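PDB 5L3W: signal recognition particle receptor FtsY, which is an archaeal receptor for the signal recognition particle, a member of the SRP54-type GTPase family, modelled here with bound guanosine-5'-diphosphate. Local coordinates for residues A[94-99]-A[277-282]. Sequence-based numbering, arbitrary orientation.
Sequences KNQKTD and KKPVVY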
loop_
_atom_site.group_PDB
_atom_site.type_symbol
_atom_site.label_atom_id
_atom_site.label_comp_id
_atom_site.label_asym_id
_atom_site.label_seq_id
_atom_site.Cartn_x
_atom_site.Cartn_y
_atom_site.Cartn_z
ATOM N N LYS A 94 0.089 8.899 3.739
ATOM C CA LYS A 94 -0.392 9.956 4.637
ATOM C C LYS A 94 0.528 10.122 5.851
ATOM O O LYS A 94 0.079 10.518 6.930
ATOM C CB LYS A 94 -1.833 9.710 5.106
ATOM C CG LYS A 94 -2.745 9.003 4.114
ATOM C CD LYS A 94 -2.759 9.670 2.757
ATOM C CE LYS A 94 -3.741 8.988 1.856
ATOM N NZ LYS A 94 -3.557 9.439 0.462
ATOM N N ASN A 95 1.815 9.809 5.684
ATOM C CA ASN A 95 2.816 9.867 6.745
ATOM C C ASN A 95 2.466 8.958 7.920
ATOM O O ASN A 95 2.945 9.160 9.036
ATOM C CB ASN A 95 3.044 11.315 7.211
ATOM C CG ASN A 95 3.655 12.183 6.115
ATOM O OD1 ASN A 95 4.366 11.680 5.241
ATOM N ND2 ASN A 95 3.375 13.482 6.148
ATOM N N GLN A 96 1.651 7.942 7.674
ATOM C CA GLN A 96 1.321 6.925 8.657
ATOM C C GLN A 96 2.412 5.852 8.690
ATOM O O GLN A 96 3.206 5.705 7.754
ATOM C CB GLN A 96 -0.041 6.307 8.309
ATOM C CG GLN A 96 -1.162 6.483 9.332
ATOM C CD GLN A 96 -1.590 7.930 9.589
ATOM O OE1 GLN A 96 -0.973 8.889 9.117
ATOM N NE2 GLN A 96 -2.661 8.083 10.363
ATOM N N LYS A 97 2.448 5.096 9.779
ATOM C CA LYS A 97 3.312 3.922 9.811
ATOM C C LYS A 97 2.750 2.811 8.913
ATOM O O LYS A 97 1.534 2.644 8.763
ATOM C CB LYS A 97 3.491 3.430 11.249
ATOM C CG LYS A 97 4.183 4.442 12.164
ATOM C CD LYS A 97 5.383 5.090 11.465
ATOM C CE LYS A 97 6.000 6.227 12.287
ATOM N NZ LYS A 97 7.056 6.941 11.513
ATOM N N THR A 98 3.661 2.039 8.329
ATOM C CA THR A 98 3.383 1.175 7.185
ATOM C C THR A 98 3.883 -0.256 7.370
ATOM O O THR A 98 3.368 -1.167 6.704
ATOM C CB THR A 98 4.017 1.809 5.919
ATOM O OG1 THR A 98 3.081 2.715 5.313
ATOM C CG2 THR A 98 4.541 0.779 4.872
ATOM N N ASP A 99 4.837 -0.487 8.269
ATOM C CA ASP A 99 5.490 -1.781 8.434
ATOM C C ASP A 99 4.562 -2.703 9.210
ATOM O O ASP A 99 4.394 -2.553 10.427
ATOM C CB ASP A 99 6.828 -1.614 9.154
ATOM C CG ASP A 99 7.735 -2.828 9.004
ATOM O OD1 ASP A 99 7.243 -3.915 8.641
ATOM O OD2 ASP A 99 8.953 -2.693 9.259
ATOM N N LYS A 277 -8.163 8.085 1.312
ATOM C CA LYS A 277 -8.027 8.669 2.627
ATOM C C LYS A 277 -7.176 7.831 3.576
ATOM O O LYS A 277 -6.591 8.390 4.509
ATOM C CB LYS A 277 -9.424 8.903 3.218
ATOM C CG LYS A 277 -10.162 10.023 2.477
ATOM C CD LYS A 277 -11.677 9.931 2.611
ATOM C CE LYS A 277 -12.134 10.430 3.964
ATOM N NZ LYS A 277 -13.617 10.462 4.072
ATOM N N LYS A 278 -7.059 6.528 3.344
ATOM C CA LYS A 278 -6.295 5.562 4.117
ATOM C C LYS A 278 -4.918 5.326 3.502
ATOM O O LYS A 278 -4.753 5.402 2.279
ATOM C CB LYS A 278 -7.049 4.227 4.194
ATOM C CG LYS A 278 -8.016 4.119 5.374
ATOM C CD LYS A 278 -9.151 5.122 5.323
ATOM C CE LYS A 278 -10.100 4.947 6.520
ATOM N NZ LYS A 278 -9.381 4.951 7.837
ATOM N N PRO A 279 -3.924 5.001 4.326
ATOM C CA PRO A 279 -2.577 4.749 3.794
ATOM C C PRO A 279 -2.511 3.518 2.903
ATOM O O PRO A 279 -3.190 2.520 3.134
ATOM C CB PRO A 279 -1.714 4.555 5.056
ATOM C CG PRO A 279 -2.707 4.229 6.190
ATOM C CD PRO A 279 -3.973 4.982 5.805
ATOM N N VAL A 280 -1.659 3.599 1.878
ATOM C CA VAL A 280 -1.276 2.436 1.084
ATOM C C VAL A 280 -0.020 1.828 1.696
ATOM O O VAL A 280 1.032 2.468 1.718
ATOM C CB VAL A 280 -1.039 2.814 -0.381
ATOM C CG1 VAL A 280 -0.572 1.594 -1.165
ATOM C CG2 VAL A 280 -2.300 3.389 -0.979
ATOM N N VAL A 281 -0.115 0.586 2.171
ATOM C CA VAL A 281 0.968 0.009 2.966
ATOM C C VAL A 281 1.797 -0.983 2.147
ATOM O O VAL A 281 3.017 -1.064 2.316
ATOM C CB VAL A 281 0.420 -0.626 4.262
ATOM C CG1 VAL A 281 -0.097 0.466 5.194
ATOM C CG2 VAL A 281 -0.716 -1.594 3.972
ATOM N N TYR A 282 1.173 -1.718 1.228
ATOM C CA TYR A 282 1.946 -2.549 0.309
ATOM C C TYR A 282 1.361 -2.417 -1.086
ATOM O O TYR A 282 0.247 -1.918 -1.263
ATOM C CB TYR A 282 1.993 -4.029 0.739
ATOM C CG TYR A 282 2.746 -4.209 2.035
ATOM C CD1 TYR A 282 4.114 -4.398 2.042
ATOM C CD2 TYR A 282 2.084 -4.142 3.256
ATOM C CE1 TYR A 282 4.809 -4.526 3.232
ATOM C CE2 TYR A 282 2.769 -4.270 4.452
ATOM C CZ TYR A 282 4.127 -4.460 4.437
ATOM O OH TYR A 282 4.805 -4.586 5.628
#
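Lys94 reaches the 277-282 segment because its chi1 (-32°) sets CG beside its own backbone N and a bend at chi2 (-52°) sends the rest of the chain across the carbonyls of Lys277 and Lys278. Methylenes make the contact there: CE of Lys94 rests 3.7 Å from O of Lys278, and CG lies 3.9 Å from O of Lys277. Beyond them the ammonium is gripped by three carbonyls, those of Ile91 in the last turn of the preceding helix 73-93 and of Ala273 and Leu276 ahead of Lys277. Next along, CB of Gln96 sits 4.0 Å from CG of Pro279, the aliphatic stem lying against the proline ring. Segment 94-99 links helix 73-93, of the helical N domain, to helix 100-105 and so to the G domain, a P-loop GTPase fold in which 280-284 is a strand of the central sheet, paired with 254-258. The Thr98 and Val281 side chains run alongside each other, pointing opposite ways, with Thr98 CG2 3.5 Å from O of Val281 and OG1 3.9 Å from the Val281 CG1 methyl. That hydroxyl is buried here without a polar partner in the model. Tyr282 sets its ring obliquely to the carbonyl oxygen of Thr98, CE2 to O 3.9 Å, while its OH bonds to N of Leu100. Asp99, the N-cap of helix 100-105, places OD1 3.9 Å from the Tyr282 OH, carboxylate and ring planes 76° apart, and OD1 bonds weakly to N of Ile101.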